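Local atomic coordinates of putative GH105 family protein (Salmonella enterica subsp. enterica serovar Paratyphi A, PDB entry 3QWT), a protein that is of unknown function but probably acts as a glycoside hydrolase of family GH105, built on an alpha/alpha toroid. Residues R89-F100 with P114-Y122. Sequence-based numbering, arbitrary orientation.
Sequences RKIIDDWFADRF and PFLTLAYRY
Helices 89-100 and 114-122 run past each other at 115°, their axes 11.2 Å apart at the closest, and the CA atoms that come nearest across them are those of Ile92 and Thr117, Asp93 and Arg121, and Phe96 and Leu118. Phe96 points its ring at helix 114-122 and meets Pro114, Thr117 and Leu118. Leu118 CD1 sits over its face, 3.7 Å from the ring centroid and almost on the ring normal, a CH-pi contact; chi1 (-169°) and chi2 (64°) of Leu118 together bring that methyl above the ring. At the ring edge, Phe96 CZ comes within 3.3 Å of Pro114 O. Beside it Trp95 CH2 rests on Pro114 CG, while Phe100 meets Leu118 CD2 and Phe115 CE1 edge-on with its CZ. The two helices belong to the alpha/alpha toroid of this six-hairpin family; helix 67-83 packs on Trp95 and Thr117, and Trp133 of helix 131-143 stacks on Phe100. Further along, Ile92 CG2 touches both Thr117 CG2 and Arg121 CG. Beyond it Arg89, Asp93 and Arg121 form a salt-bridge network. Arg121 grips Asp93 side-on: NE donates to OD1 at 2.8 Å (170°) and NH2 to OD2 at 2.8 Å, both on syn lone pairs, with carboxylate and guanidinium nearly coplanar. Bends at chi2 and chi3 turn Arg89 NH2 back to the same OD2 at 2.7 Å, from above the carboxylate plane. Arg89 CG lies over the rim of the Arg121 guanidinium, 3.4 Å from Arg121 NH2. The shared carboxylate probably offsets the two nearby positive charges; Gln86 takes Arg89 NE, and Glu124 pairs with Arg121 NH1.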
ATOM      1  N   ARG A  89      -7.887  39.492  -8.206  1.00 38.83           N
ATOM      2  CA  ARG A  89      -8.470  38.746  -7.100  1.00 39.40           C
ATOM      3  C   ARG A  89      -9.712  39.464  -6.575  1.00 40.93           C
ATOM      4  O   ARG A  89     -10.783  38.860  -6.445  1.00 39.04           O
ATOM      5  CB  ARG A  89      -7.463  38.545  -5.955  1.00 35.01           C
ATOM      6  CG  ARG A  89      -7.950  37.569  -4.879  1.00 38.28           C
ATOM      7  CD  ARG A  89      -7.648  38.044  -3.435  1.00 47.68           C
ATOM      8  NE  ARG A  89      -7.764  39.499  -3.262  1.00 52.38           N
ATOM      9  CZ  ARG A  89      -8.867  40.168  -2.910  1.00 49.46           C
ATOM     10  NH1 ARG A  89      -8.814  41.490  -2.793  1.00 49.16           N
ATOM     11  NH2 ARG A  89     -10.017  39.546  -2.682  1.00 42.23           N
ATOM     12  N   LYS A  90      -9.564  40.756  -6.281  1.00 37.50           N
ATOM     13  CA  LYS A  90     -10.667  41.520  -5.715  1.00 36.20           C
ATOM     14  C   LYS A  90     -11.888  41.494  -6.630  1.00 33.10           C
ATOM     15  O   LYS A  90     -13.002  41.267  -6.173  1.00 37.21           O
ATOM     16  CB  LYS A  90     -10.243  42.950  -5.394  1.00 41.72           C
ATOM     17  CG  LYS A  90     -11.414  43.901  -5.121  1.00 49.53           C
ATOM     18  CD  LYS A  90     -11.207  44.689  -3.828  1.00 55.64           C
ATOM     19  CE  LYS A  90     -12.451  45.473  -3.460  1.00 60.65           C
ATOM     20  NZ  LYS A  90     -12.890  46.341  -4.596  1.00 61.14           N
ATOM     21  N   ILE A  91     -11.678  41.687  -7.925  1.00 31.90           N
ATOM     22  CA  ILE A  91     -12.786  41.643  -8.880  1.00 37.69           C
ATOM     23  C   ILE A  91     -13.534  40.302  -8.819  1.00 33.75           C
ATOM     24  O   ILE A  91     -14.770  40.256  -8.823  1.00 38.26           O
ATOM     25  CB  ILE A  91     -12.301  41.926 -10.329  1.00 42.90           C
ATOM     26  CG1 ILE A  91     -11.843  43.380 -10.467  1.00 40.67           C
ATOM     27  CG2 ILE A  91     -13.402  41.638 -11.332  1.00 43.23           C
ATOM     28  CD1 ILE A  91     -11.184  43.704 -11.817  1.00 39.61           C
ATOM     29  N   ILE A  92     -12.783  39.212  -8.741  1.00 32.14           N
ATOM     30  CA  ILE A  92     -13.388  37.882  -8.624  1.00 30.46           C
ATOM     31  C   ILE A  92     -14.188  37.709  -7.333  1.00 31.36           C
ATOM     32  O   ILE A  92     -15.388  37.373  -7.355  1.00 27.01           O
ATOM     33  CB  ILE A  92     -12.322  36.797  -8.691  1.00 31.09           C
ATOM     34  CG1 ILE A  92     -11.765  36.714 -10.112  1.00 26.49           C
ATOM     35  CG2 ILE A  92     -12.880  35.445  -8.221  1.00 24.60           C
ATOM     36  CD1 ILE A  92     -10.405  36.028 -10.183  1.00 31.77           C
ATOM     37  N   ASP A  93     -13.526  37.944  -6.205  1.00 25.33           N
ATOM     38  CA  ASP A  93     -14.193  37.788  -4.919  1.00 35.32           C
ATOM     39  C   ASP A  93     -15.416  38.704  -4.801  1.00 40.00           C
ATOM     40  O   ASP A  93     -16.464  38.292  -4.284  1.00 36.33           O
ATOM     41  CB  ASP A  93     -13.214  38.006  -3.767  1.00 39.83           C
ATOM     42  CG  ASP A  93     -12.122  36.941  -3.719  1.00 42.56           C
ATOM     43  OD1 ASP A  93     -12.191  35.952  -4.498  1.00 33.54           O
ATOM     44  OD2 ASP A  93     -11.191  37.102  -2.898  1.00 43.63           O
ATOM     45  N   ASP A  94     -15.290  39.934  -5.305  1.00 40.41           N
ATOM     46  CA  ASP A  94     -16.408  40.869  -5.290  1.00 42.22           C
ATOM     47  C   ASP A  94     -17.600  40.342  -6.091  1.00 40.93           C
ATOM     48  O   ASP A  94     -18.730  40.411  -5.627  1.00 41.57           O
ATOM     49  CB  ASP A  94     -15.992  42.251  -5.810  1.00 45.64           C
ATOM     50  CG  ASP A  94     -15.124  43.012  -4.823  1.00 46.75           C
ATOM     51  OD1 ASP A  94     -15.053  42.607  -3.643  1.00 43.24           O
ATOM     52  OD2 ASP A  94     -14.517  44.022  -5.241  1.00 52.48           O
ATOM     53  N   TRP A  95     -17.359  39.831  -7.295  1.00 34.24           N
ATOM     54  CA  TRP A  95     -18.464  39.301  -8.076  1.00 36.19           C
ATOM     55  C   TRP A  95     -19.209  38.243  -7.273  1.00 37.16           C
ATOM     56  O   TRP A  95     -20.443  38.237  -7.222  1.00 35.61           O
ATOM     57  CB  TRP A  95     -17.980  38.690  -9.384  1.00 30.82           C
ATOM     58  CG  TRP A  95     -19.103  38.315 -10.308  1.00 34.55           C
ATOM     59  CD1 TRP A  95     -19.647  39.101 -11.294  1.00 36.99           C
ATOM     60  CD2 TRP A  95     -19.819  37.071 -10.348  1.00 33.03           C
ATOM     61  NE1 TRP A  95     -20.644  38.422 -11.937  1.00 32.41           N
ATOM     62  CE2 TRP A  95     -20.776  37.176 -11.384  1.00 30.79           C
ATOM     63  CE3 TRP A  95     -19.741  35.876  -9.616  1.00 28.39           C
ATOM     64  CZ2 TRP A  95     -21.654  36.133 -11.709  1.00 28.76           C
ATOM     65  CZ3 TRP A  95     -20.612  34.836  -9.941  1.00 27.83           C
ATOM     66  CH2 TRP A  95     -21.554  34.972 -10.984  1.00 24.89           C
ATOM     67  N   PHE A  96     -18.462  37.334  -6.664  1.00 32.98           N
ATOM     68  CA  PHE A  96     -19.085  36.284  -5.870  1.00 33.36           C
ATOM     69  C   PHE A  96     -19.845  36.833  -4.672  1.00 30.33           C
ATOM     70  O   PHE A  96     -20.956  36.400  -4.396  1.00 32.12           O
ATOM     71  CB  PHE A  96     -18.065  35.234  -5.423  1.00 27.50           C
ATOM     72  CG  PHE A  96     -17.714  34.253  -6.499  1.00 26.72           C
ATOM     73  CD1 PHE A  96     -18.698  33.482  -7.089  1.00 21.72           C
ATOM     74  CD2 PHE A  96     -16.405  34.108  -6.927  1.00 28.41           C
ATOM     75  CE1 PHE A  96     -18.393  32.586  -8.093  1.00 24.91           C
ATOM     76  CE2 PHE A  96     -16.089  33.207  -7.926  1.00 28.07           C
ATOM     77  CZ  PHE A  96     -17.085  32.449  -8.509  1.00 32.55           C
ATOM     78  N   ALA A  97     -19.252  37.783  -3.963  1.00 30.51           N
ATOM     79  CA  ALA A  97     -19.900  38.340  -2.782  1.00 31.37           C
ATOM     80  C   ALA A  97     -21.201  39.052  -3.185  1.00 39.70           C
ATOM     81  O   ALA A  97     -22.267  38.855  -2.584  1.00 40.55           O
ATOM     82  CB  ALA A  97     -18.960  39.282  -2.061  1.00 30.26           C
ATOM     83  N   ASP A  98     -21.115  39.857  -4.231  1.00 36.27           N
ATOM     84  CA  ASP A  98     -22.279  40.573  -4.725  1.00 34.73           C
ATOM     85  C   ASP A  98     -23.390  39.612  -5.135  1.00 32.50           C
ATOM     86  O   ASP A  98     -24.547  39.803  -4.768  1.00 32.16           O
ATOM     87  CB  ASP A  98     -21.897  41.470  -5.911  1.00 42.82           C
ATOM     88  CG  ASP A  98     -21.006  42.638  -5.502  1.00 44.58           C
ATOM     89  OD1 ASP A  98     -20.882  42.907  -4.283  1.00 46.05           O
ATOM     90  OD2 ASP A  98     -20.442  43.292  -6.403  1.00 42.56           O
ATOM     91  N   ARG A  99     -23.051  38.581  -5.900  1.00 30.58           N
ATOM     92  CA  ARG A  99     -24.072  37.668  -6.396  1.00 34.61           C
ATOM     93  C   ARG A  99     -24.679  36.882  -5.238  1.00 36.61           C
ATOM     94  O   ARG A  99     -25.866  36.555  -5.229  1.00 37.46           O
ATOM     95  CB  ARG A  99     -23.479  36.697  -7.416  1.00 37.21           C
ATOM     96  CG  ARG A  99     -22.877  37.331  -8.660  1.00 37.41           C
ATOM     97  CD  ARG A  99     -23.930  37.924  -9.580  1.00 33.50           C
ATOM     98  NE  ARG A  99     -24.453  39.195  -9.100  1.00 35.48           N
ATOM     99  CZ  ARG A  99     -23.836  40.369  -9.239  1.00 39.17           C
ATOM    100  NH1 ARG A  99     -24.396  41.478  -8.774  1.00 35.97           N
ATOM    101  NH2 ARG A  99     -22.655  40.433  -9.830  1.00 40.13           N
ATOM    102  N   PHE A 100     -23.848  36.559  -4.261  1.00 34.48           N
ATOM    103  CA  PHE A 100     -24.300  35.718  -3.178  1.00 38.07           C
ATOM    104  C   PHE A 100     -25.204  36.506  -2.234  1.00 40.46           C
ATOM    105  O   PHE A 100     -26.233  35.991  -1.797  1.00 37.51           O
ATOM    106  CB  PHE A 100     -23.123  35.056  -2.442  1.00 41.21           C
ATOM    107  CG  PHE A 100     -22.459  33.954  -3.223  1.00 34.16           C
ATOM    108  CD1 PHE A 100     -23.036  33.454  -4.379  1.00 35.97           C
ATOM    109  CD2 PHE A 100     -21.251  33.424  -2.805  1.00 34.43           C
ATOM    110  CE1 PHE A 100     -22.422  32.441  -5.102  1.00 38.68           C
ATOM    111  CE2 PHE A 100     -20.632  32.408  -3.528  1.00 37.15           C
ATOM    112  CZ  PHE A 100     -21.220  31.918  -4.680  1.00 35.91           C
ATOM    113  N   PRO A 114     -19.694  29.608 -13.281  1.00 22.53           N
ATOM    114  CA  PRO A 114     -18.876  30.314 -12.285  1.00 26.69           C
ATOM    115  C   PRO A 114     -18.294  29.421 -11.168  1.00 28.13           C
ATOM    116  O   PRO A 114     -17.359  29.830 -10.485  1.00 24.17           O
ATOM    117  CB  PRO A 114     -19.846  31.351 -11.703  1.00 27.88           C
ATOM    118  CG  PRO A 114     -20.796  31.634 -12.861  1.00 27.32           C
ATOM    119  CD  PRO A 114     -20.976  30.296 -13.545  1.00 23.98           C
ATOM    120  N   PHE A 115     -18.820  28.226 -10.976  1.00 27.92           N
ATOM    121  CA  PHE A 115     -18.332  27.431  -9.848  1.00 33.42           C
ATOM    122  C   PHE A 115     -16.955  26.816 -10.073  1.00 34.32           C
ATOM    123  O   PHE A 115     -16.248  26.477  -9.116  1.00 28.94           O
ATOM    124  CB  PHE A 115     -19.390  26.451  -9.362  1.00 37.74           C
ATOM    125  CG  PHE A 115     -20.586  27.145  -8.790  1.00 40.79           C
ATOM    126  CD1 PHE A 115     -20.521  27.719  -7.530  1.00 43.01           C
ATOM    127  CD2 PHE A 115     -21.743  27.301  -9.543  1.00 40.46           C
ATOM    128  CE1 PHE A 115     -21.609  28.394  -7.011  1.00 47.93           C
ATOM    129  CE2 PHE A 115     -22.835  27.972  -9.030  1.00 45.78           C
ATOM    130  CZ  PHE A 115     -22.771  28.521  -7.761  1.00 46.94           C
ATOM    131  N   LEU A 116     -16.565  26.735 -11.346  1.00 32.85           N
ATOM    132  CA  LEU A 116     -15.195  26.445 -11.709  1.00 30.82           C
ATOM    133  C   LEU A 116     -14.231  27.406 -10.994  1.00 30.99           C
ATOM    134  O   LEU A 116     -13.278  26.978 -10.349  1.00 29.88           O
ATOM    135  CB  LEU A 116     -15.023  26.527 -13.232  1.00 27.31           C
ATOM    136  CG  LEU A 116     -13.591  26.390 -13.758  1.00 30.89           C
ATOM    137  CD1 LEU A 116     -12.899  25.168 -13.191  1.00 28.54           C
ATOM    138  CD2 LEU A 116     -13.586  26.326 -15.290  1.00 34.15           C
ATOM    139  N   THR A 117     -14.487  28.707 -11.099  1.00 25.73           N
ATOM    140  CA  THR A 117     -13.583  29.686 -10.494  1.00 25.21           C
ATOM    141  C   THR A 117     -13.688  29.692  -8.971  1.00 33.26           C
ATOM    142  O   THR A 117     -12.686  29.836  -8.259  1.00 32.07           O
ATOM    143  CB  THR A 117     -13.824  31.080 -11.068  1.00 27.03           C
ATOM    144  OG1 THR A 117     -13.596  31.043 -12.481  1.00 33.58           O
ATOM    145  CG2 THR A 117     -12.897  32.109 -10.435  1.00 29.65           C
ATOM    146  N   LEU A 118     -14.906  29.517  -8.474  1.00 26.87           N
ATOM    147  CA  LEU A 118     -15.117  29.452  -7.043  1.00 34.20           C
ATOM    148  C   LEU A 118     -14.339  28.273  -6.457  1.00 36.27           C
ATOM    149  O   LEU A 118     -13.764  28.365  -5.357  1.00 29.43           O
ATOM    150  CB  LEU A 118     -16.602  29.304  -6.725  1.00 22.88           C
ATOM    151  CG  LEU A 118     -16.895  29.511  -5.240  1.00 24.83           C
ATOM    152  CD1 LEU A 118     -16.560  30.944  -4.764  1.00 26.97           C
ATOM    153  CD2 LEU A 118     -18.337  29.123  -4.917  1.00 18.35           C
ATOM    154  N   ALA A 119     -14.320  27.171  -7.201  1.00 27.11           N
ATOM    155  CA  ALA A 119     -13.599  25.994  -6.741  1.00 31.76           C
ATOM    156  C   ALA A 119     -12.146  26.357  -6.500  1.00 30.62           C
ATOM    157  O   ALA A 119     -11.584  26.013  -5.469  1.00 31.23           O
ATOM    158  CB  ALA A 119     -13.721  24.818  -7.739  1.00 25.62           C
ATOM    159  N   TYR A 120     -11.548  27.073  -7.444  1.00 30.29           N
ATOM    160  CA  TYR A 120     -10.160  27.477  -7.299  1.00 29.00           C
ATOM    161  C   TYR A 120      -9.980  28.442  -6.130  1.00 32.56           C
ATOM    162  O   TYR A 120      -8.980  28.399  -5.426  1.00 34.13           O
ATOM    163  CB  TYR A 120      -9.649  28.131  -8.574  1.00 24.76           C
ATOM    164  CG  TYR A 120      -9.129  27.166  -9.611  1.00 31.93           C
ATOM    165  CD1 TYR A 120      -9.895  26.836 -10.737  1.00 29.35           C
ATOM    166  CD2 TYR A 120      -7.874  26.578  -9.470  1.00 30.85           C
ATOM    167  CE1 TYR A 120      -9.414  25.957 -11.700  1.00 29.61           C
ATOM    168  CE2 TYR A 120      -7.389  25.695 -10.425  1.00 32.02           C
ATOM    169  CZ  TYR A 120      -8.165  25.391 -11.540  1.00 32.54           C
ATOM    170  OH  TYR A 120      -7.691  24.517 -12.491  1.00 34.89           O
ATOM    171  N   ARG A 121     -10.946  29.323  -5.925  1.00 30.47           N
ATOM    172  CA  ARG A 121     -10.822  30.276  -4.834  1.00 28.91           C
ATOM    173  C   ARG A 121     -10.961  29.554  -3.495  1.00 27.58           C
ATOM    174  O   ARG A 121     -10.254  29.863  -2.541  1.00 30.88           O
ATOM    175  CB  ARG A 121     -11.810  31.447  -4.974  1.00 25.89           C
ATOM    176  CG  ARG A 121     -11.510  32.389  -6.160  1.00 26.03           C
ATOM    177  CD  ARG A 121     -10.174  33.122  -5.999  1.00 38.82           C
ATOM    178  NE  ARG A 121     -10.172  34.060  -4.874  1.00 41.45           N
ATOM    179  CZ  ARG A 121      -9.191  34.174  -3.982  1.00 40.36           C
ATOM    180  NH1 ARG A 121      -8.119  33.402  -4.076  1.00 34.19           N
ATOM    181  NH2 ARG A 121      -9.287  35.052  -2.984  1.00 38.48           N
ATOM    182  N   TYR A 122     -11.857  28.582  -3.427  1.00 31.43           N
ATOM    183  CA  TYR A 122     -11.988  27.796  -2.205  1.00 34.49           C
ATOM    184  C   TYR A 122     -10.705  27.022  -1.938  1.00 34.28           C
ATOM    185  O   TYR A 122     -10.265  26.912  -0.797  1.00 33.02           O
ATOM    186  CB  TYR A 122     -13.169  26.833  -2.282  1.00 32.36           C
ATOM    187  CG  TYR A 122     -13.268  25.940  -1.075  1.00 30.59           C
ATOM    188  CD1 TYR A 122     -13.588  26.467   0.175  1.00 28.17           C
ATOM    189  CD2 TYR A 122     -13.032  24.580  -1.177  1.00 28.10           C
ATOM    190  CE1 TYR A 122     -13.666  25.665   1.281  1.00 29.92           C
ATOM    191  CE2 TYR A 122     -13.110  23.762  -0.070  1.00 32.43           C
ATOM    192  CZ  TYR A 122     -13.434  24.308   1.159  1.00 33.18           C
ATOM    193  OH  TYR A 122     -13.521  23.499   2.275  1.00 33.90           O
TER